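Local atomic coordinates of mediator of RNA polymerase II transcription subunit 6 (Schizosaccharomyces pombe, PDB entry 4H61), a protein that serves as a subunit of Mediator, the coactivator that conveys signals from gene-specific regulatory proteins to the RNA polymerase II transcription machinery. Residues D5-V17 / V28-H40. Numbering follows the deposited sequence.
Sequences DLTSIQWRMPEWV and VLEYFSQSPFYSH
Trp11 lays one face of its indole over Ser35 and Pro36, just past helix 28-33. Two CH-pi contacts establish this: Ser35 CB lies 3.6 Å from the centroid of the six-membered ring of Trp11, 15° off its normal, and Pro36 CD lies 3.7 Å from that of the five-membered ring. CG anti to the backbone N (chi1 175°) sets the indole against both residues.

Aromatic contacts continue at Tyr31, where Trp11 CZ3 sits over one ring face, 3.4 Å from Tyr31 CE1; the planes are inclined, neither stacked nor edge-to-face. Trp16 completes the cluster obliquely, its CE3 3.6 Å from Tyr31 CD1.

Apolar contacts lie farther along: Leu6 CB lies 3.7 Å from Phe37 CE1, and Ile9 CG1 3.9 Å from Phe37 CZ.

The polar link is a nearly straight bond, Met13 N to Tyr31 OH (3.2 Å, 170°); that hydroxyl also bonds Glu108 O. Replacing Trp11 by an alanine removes the indole, and Ser35 CB and Pro36 CD would probably lose their aromatic partner, with a gap opened beside Tyr31.

Backbone bonds from Trp11 to Ile110 place 5-17 beside edge strand 109-112; CH-pi and ring contacts, with one cross-segment hydrogen bond, imply a mainly apolar, aromatic seam with 28-40.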
# COMPACT_ATOMS: atom_id res chain seq x y z
N ASP A 5 -5.44 -18.35 7.07
CA ASP A 5 -4.11 -17.77 7.17
C ASP A 5 -3.66 -17.25 5.82
O ASP A 5 -3.48 -18.02 4.87
CB ASP A 5 -3.14 -18.81 7.73
CG ASP A 5 -1.69 -18.36 7.67
OD1 ASP A 5 -1.41 -17.14 7.55
OD2 ASP A 5 -0.81 -19.24 7.75
N LEU A 6 -3.47 -15.93 5.73
CA LEU A 6 -3.14 -15.29 4.47
C LEU A 6 -1.66 -15.44 4.10
O LEU A 6 -1.25 -15.04 3.01
CB LEU A 6 -3.54 -13.82 4.50
CG LEU A 6 -5.03 -13.58 4.74
CD1 LEU A 6 -5.31 -12.10 4.87
CD2 LEU A 6 -5.86 -14.18 3.61
N THR A 7 -0.87 -16.01 5.00
CA THR A 7 0.54 -16.24 4.68
C THR A 7 0.66 -17.53 3.90
O THR A 7 1.76 -17.96 3.57
CB THR A 7 1.41 -16.40 5.92
OG1 THR A 7 1.06 -17.62 6.60
CG2 THR A 7 1.24 -15.22 6.86
N SER A 8 -0.47 -18.17 3.63
CA SER A 8 -0.42 -19.46 2.99
C SER A 8 -1.18 -19.48 1.67
O SER A 8 -1.40 -20.57 1.08
CB SER A 8 -0.95 -20.52 3.95
OG SER A 8 -2.37 -20.53 3.93
N ILE A 9 -1.57 -18.31 1.18
CA ILE A 9 -2.28 -18.28 -0.10
C ILE A 9 -1.66 -17.34 -1.13
O ILE A 9 -0.88 -16.45 -0.79
CB ILE A 9 -3.78 -17.92 0.05
CG1 ILE A 9 -3.95 -16.52 0.63
CG2 ILE A 9 -4.54 -18.96 0.87
CD1 ILE A 9 -5.35 -15.99 0.44
N GLN A 10 -2.00 -17.57 -2.39
CA GLN A 10 -1.71 -16.65 -3.47
C GLN A 10 -3.02 -16.39 -4.18
O GLN A 10 -3.86 -17.29 -4.30
CB GLN A 10 -0.72 -17.26 -4.46
CG GLN A 10 0.70 -17.39 -3.96
CD GLN A 10 1.63 -17.97 -5.02
OE1 GLN A 10 1.17 -18.43 -6.07
NE2 GLN A 10 2.93 -17.92 -4.76
N TRP A 11 -3.20 -15.18 -4.65
CA TRP A 11 -4.46 -14.79 -5.27
C TRP A 11 -4.14 -14.30 -6.67
O TRP A 11 -3.10 -13.69 -6.90
CB TRP A 11 -5.14 -13.72 -4.41
CG TRP A 11 -6.41 -13.12 -4.96
CD1 TRP A 11 -7.69 -13.56 -4.76
CD2 TRP A 11 -6.52 -11.94 -5.79
NE1 TRP A 11 -8.59 -12.74 -5.41
CE2 TRP A 11 -7.90 -11.74 -6.04
CE3 TRP A 11 -5.59 -11.05 -6.34
CZ2 TRP A 11 -8.37 -10.68 -6.83
CZ3 TRP A 11 -6.06 -9.99 -7.12
CH2 TRP A 11 -7.44 -9.82 -7.35
N ARG A 12 -5.02 -14.60 -7.62
CA ARG A 12 -4.85 -14.14 -8.99
C ARG A 12 -6.20 -14.10 -9.68
O ARG A 12 -6.92 -15.09 -9.69
CB ARG A 12 -3.90 -15.06 -9.74
CG ARG A 12 -3.65 -14.64 -11.18
CD ARG A 12 -2.75 -15.63 -11.89
NE ARG A 12 -2.66 -15.37 -13.33
CZ ARG A 12 -1.52 -15.23 -14.00
NH1 ARG A 12 -0.36 -15.34 -13.37
NH2 ARG A 12 -1.55 -14.99 -15.30
N MET A 13 -6.54 -12.95 -10.27
CA MET A 13 -7.83 -12.80 -10.94
C MET A 13 -7.68 -12.35 -12.40
O MET A 13 -7.95 -11.19 -12.73
CB MET A 13 -8.71 -11.83 -10.13
CG MET A 13 -10.17 -11.81 -10.57
SD MET A 13 -11.21 -10.77 -9.52
CE MET A 13 -11.57 -11.90 -8.17
N PRO A 14 -7.28 -13.28 -13.28
CA PRO A 14 -6.96 -12.98 -14.69
C PRO A 14 -8.08 -12.27 -15.44
O PRO A 14 -7.81 -11.48 -16.36
CB PRO A 14 -6.74 -14.37 -15.30
CG PRO A 14 -6.39 -15.25 -14.15
CD PRO A 14 -7.16 -14.71 -12.98
N GLU A 15 -9.32 -12.53 -15.06
CA GLU A 15 -10.49 -11.97 -15.73
C GLU A 15 -10.62 -10.46 -15.50
O GLU A 15 -11.30 -9.77 -16.25
CB GLU A 15 -11.78 -12.70 -15.31
CG GLU A 15 -12.06 -12.71 -13.80
CD GLU A 15 -11.36 -13.85 -13.06
OE1 GLU A 15 -10.29 -14.31 -13.51
OE2 GLU A 15 -11.88 -14.29 -12.01
N TRP A 16 -9.97 -9.97 -14.45
CA TRP A 16 -9.96 -8.54 -14.16
C TRP A 16 -8.83 -7.88 -14.96
O TRP A 16 -9.00 -6.79 -15.52
CB TRP A 16 -9.75 -8.31 -12.66
CG TRP A 16 -9.94 -6.90 -12.19
CD1 TRP A 16 -11.06 -6.37 -11.63
CD2 TRP A 16 -8.97 -5.84 -12.22
NE1 TRP A 16 -10.86 -5.04 -11.31
CE2 TRP A 16 -9.58 -4.70 -11.66
CE3 TRP A 16 -7.65 -5.75 -12.66
CZ2 TRP A 16 -8.91 -3.48 -11.53
CZ3 TRP A 16 -6.98 -4.53 -12.54
CH2 TRP A 16 -7.62 -3.42 -11.97
N VAL A 17 -7.69 -8.57 -15.02
CA VAL A 17 -6.52 -8.07 -15.72
C VAL A 17 -6.82 -7.84 -17.20
O VAL A 17 -6.47 -6.79 -17.75
CB VAL A 17 -5.33 -9.03 -15.58
CG1 VAL A 17 -4.13 -8.52 -16.37
CG2 VAL A 17 -4.97 -9.21 -14.11
N VAL A 28 -2.75 -0.97 -10.41
CA VAL A 28 -2.36 -2.12 -9.59
C VAL A 28 -3.02 -2.14 -8.19
O VAL A 28 -3.43 -3.19 -7.70
CB VAL A 28 -0.83 -2.23 -9.46
CG1 VAL A 28 -0.26 -0.98 -8.84
CG2 VAL A 28 -0.45 -3.45 -8.64
N LEU A 29 -3.15 -0.98 -7.57
CA LEU A 29 -3.75 -0.87 -6.25
C LEU A 29 -5.22 -1.23 -6.30
O LEU A 29 -5.78 -1.73 -5.33
CB LEU A 29 -3.59 0.56 -5.71
CG LEU A 29 -2.88 0.74 -4.37
CD1 LEU A 29 -1.92 -0.41 -4.10
CD2 LEU A 29 -2.14 2.09 -4.32
N GLU A 30 -5.86 -0.97 -7.44
CA GLU A 30 -7.27 -1.32 -7.58
C GLU A 30 -7.40 -2.83 -7.66
O GLU A 30 -8.32 -3.42 -7.09
CB GLU A 30 -7.86 -0.67 -8.83
CG GLU A 30 -9.37 -0.83 -8.95
CD GLU A 30 -9.97 0.15 -9.92
OE1 GLU A 30 -9.41 1.27 -10.06
OE2 GLU A 30 -11.00 -0.18 -10.55
N TYR A 31 -6.46 -3.44 -8.38
CA TYR A 31 -6.35 -4.89 -8.46
C TYR A 31 -6.25 -5.47 -7.06
O TYR A 31 -6.99 -6.38 -6.68
CB TYR A 31 -5.09 -5.25 -9.25
CG TYR A 31 -4.89 -6.72 -9.55
CD1 TYR A 31 -5.93 -7.50 -10.04
CD2 TYR A 31 -3.65 -7.32 -9.38
CE1 TYR A 31 -5.74 -8.85 -10.33
CE2 TYR A 31 -3.44 -8.66 -9.67
CZ TYR A 31 -4.49 -9.42 -10.15
OH TYR A 31 -4.28 -10.76 -10.43
N PHE A 32 -5.32 -4.91 -6.29
CA PHE A 32 -5.07 -5.34 -4.93
C PHE A 32 -6.35 -5.26 -4.11
O PHE A 32 -6.58 -6.09 -3.23
CB PHE A 32 -3.97 -4.47 -4.31
CG PHE A 32 -3.56 -4.90 -2.93
CD1 PHE A 32 -2.63 -5.91 -2.76
CD2 PHE A 32 -4.11 -4.28 -1.81
CE1 PHE A 32 -2.25 -6.31 -1.49
CE2 PHE A 32 -3.74 -4.68 -0.53
CZ PHE A 32 -2.82 -5.70 -0.36
N SER A 33 -7.21 -4.29 -4.42
CA SER A 33 -8.46 -4.08 -3.68
C SER A 33 -9.48 -5.22 -3.80
O SER A 33 -10.34 -5.38 -2.94
CB SER A 33 -9.12 -2.78 -4.11
OG SER A 33 -8.29 -1.69 -3.77
N GLN A 34 -9.39 -6.00 -4.88
CA GLN A 34 -10.33 -7.09 -5.07
C GLN A 34 -9.83 -8.37 -4.39
O GLN A 34 -10.47 -9.42 -4.45
CB GLN A 34 -10.57 -7.32 -6.57
CG GLN A 34 -11.11 -6.09 -7.30
CD GLN A 34 -12.55 -5.72 -6.91
OE1 GLN A 34 -13.45 -6.57 -6.88
NE2 GLN A 34 -12.76 -4.45 -6.60
N SER A 35 -8.68 -8.26 -3.73
CA SER A 35 -8.03 -9.43 -3.14
C SER A 35 -8.30 -9.50 -1.64
O SER A 35 -8.63 -8.48 -1.02
CB SER A 35 -6.52 -9.36 -3.39
OG SER A 35 -5.89 -8.55 -2.41
N PRO A 36 -8.17 -10.70 -1.05
CA PRO A 36 -8.38 -10.87 0.40
C PRO A 36 -7.28 -10.26 1.27
O PRO A 36 -7.33 -10.41 2.50
CB PRO A 36 -8.40 -12.39 0.57
CG PRO A 36 -7.71 -12.95 -0.64
CD PRO A 36 -8.01 -11.98 -1.75
N PHE A 37 -6.31 -9.60 0.66
CA PHE A 37 -5.27 -8.92 1.43
C PHE A 37 -5.71 -7.49 1.73
O PHE A 37 -5.24 -6.84 2.67
CB PHE A 37 -3.94 -8.95 0.68
CG PHE A 37 -3.45 -10.35 0.38
CD1 PHE A 37 -3.04 -11.18 1.42
CD2 PHE A 37 -3.41 -10.83 -0.92
CE1 PHE A 37 -2.60 -12.47 1.16
CE2 PHE A 37 -2.96 -12.12 -1.20
CZ PHE A 37 -2.56 -12.94 -0.15
N TYR A 38 -6.65 -7.02 0.92
CA TYR A 38 -7.19 -5.68 1.07
C TYR A 38 -7.97 -5.57 2.38
O TYR A 38 -8.49 -6.56 2.88
CB TYR A 38 -8.07 -5.34 -0.13
CG TYR A 38 -8.54 -3.91 -0.17
CD1 TYR A 38 -7.63 -2.86 -0.23
CD2 TYR A 38 -9.90 -3.61 -0.16
CE1 TYR A 38 -8.06 -1.55 -0.27
CE2 TYR A 38 -10.33 -2.30 -0.20
CZ TYR A 38 -9.41 -1.27 -0.26
OH TYR A 38 -9.85 0.03 -0.31
N SER A 39 -8.03 -4.38 2.95
CA SER A 39 -8.79 -4.15 4.17
C SER A 39 -9.67 -2.93 4.02
O SER A 39 -9.19 -1.82 3.77
CB SER A 39 -7.86 -3.91 5.34
OG SER A 39 -8.56 -3.20 6.34
N HIS A 40 -10.97 -3.13 4.18
CA HIS A 40 -11.91 -2.04 3.96
C HIS A 40 -11.88 -1.00 5.08
O HIS A 40 -12.58 0.01 5.00
CB HIS A 40 -13.31 -2.60 3.74
CG HIS A 40 -13.46 -3.36 2.45
ND1 HIS A 40 -13.07 -4.67 2.31
CD2 HIS A 40 -13.95 -2.97 1.25
CE1 HIS A 40 -13.32 -5.07 1.07
NE2 HIS A 40 -13.85 -4.06 0.40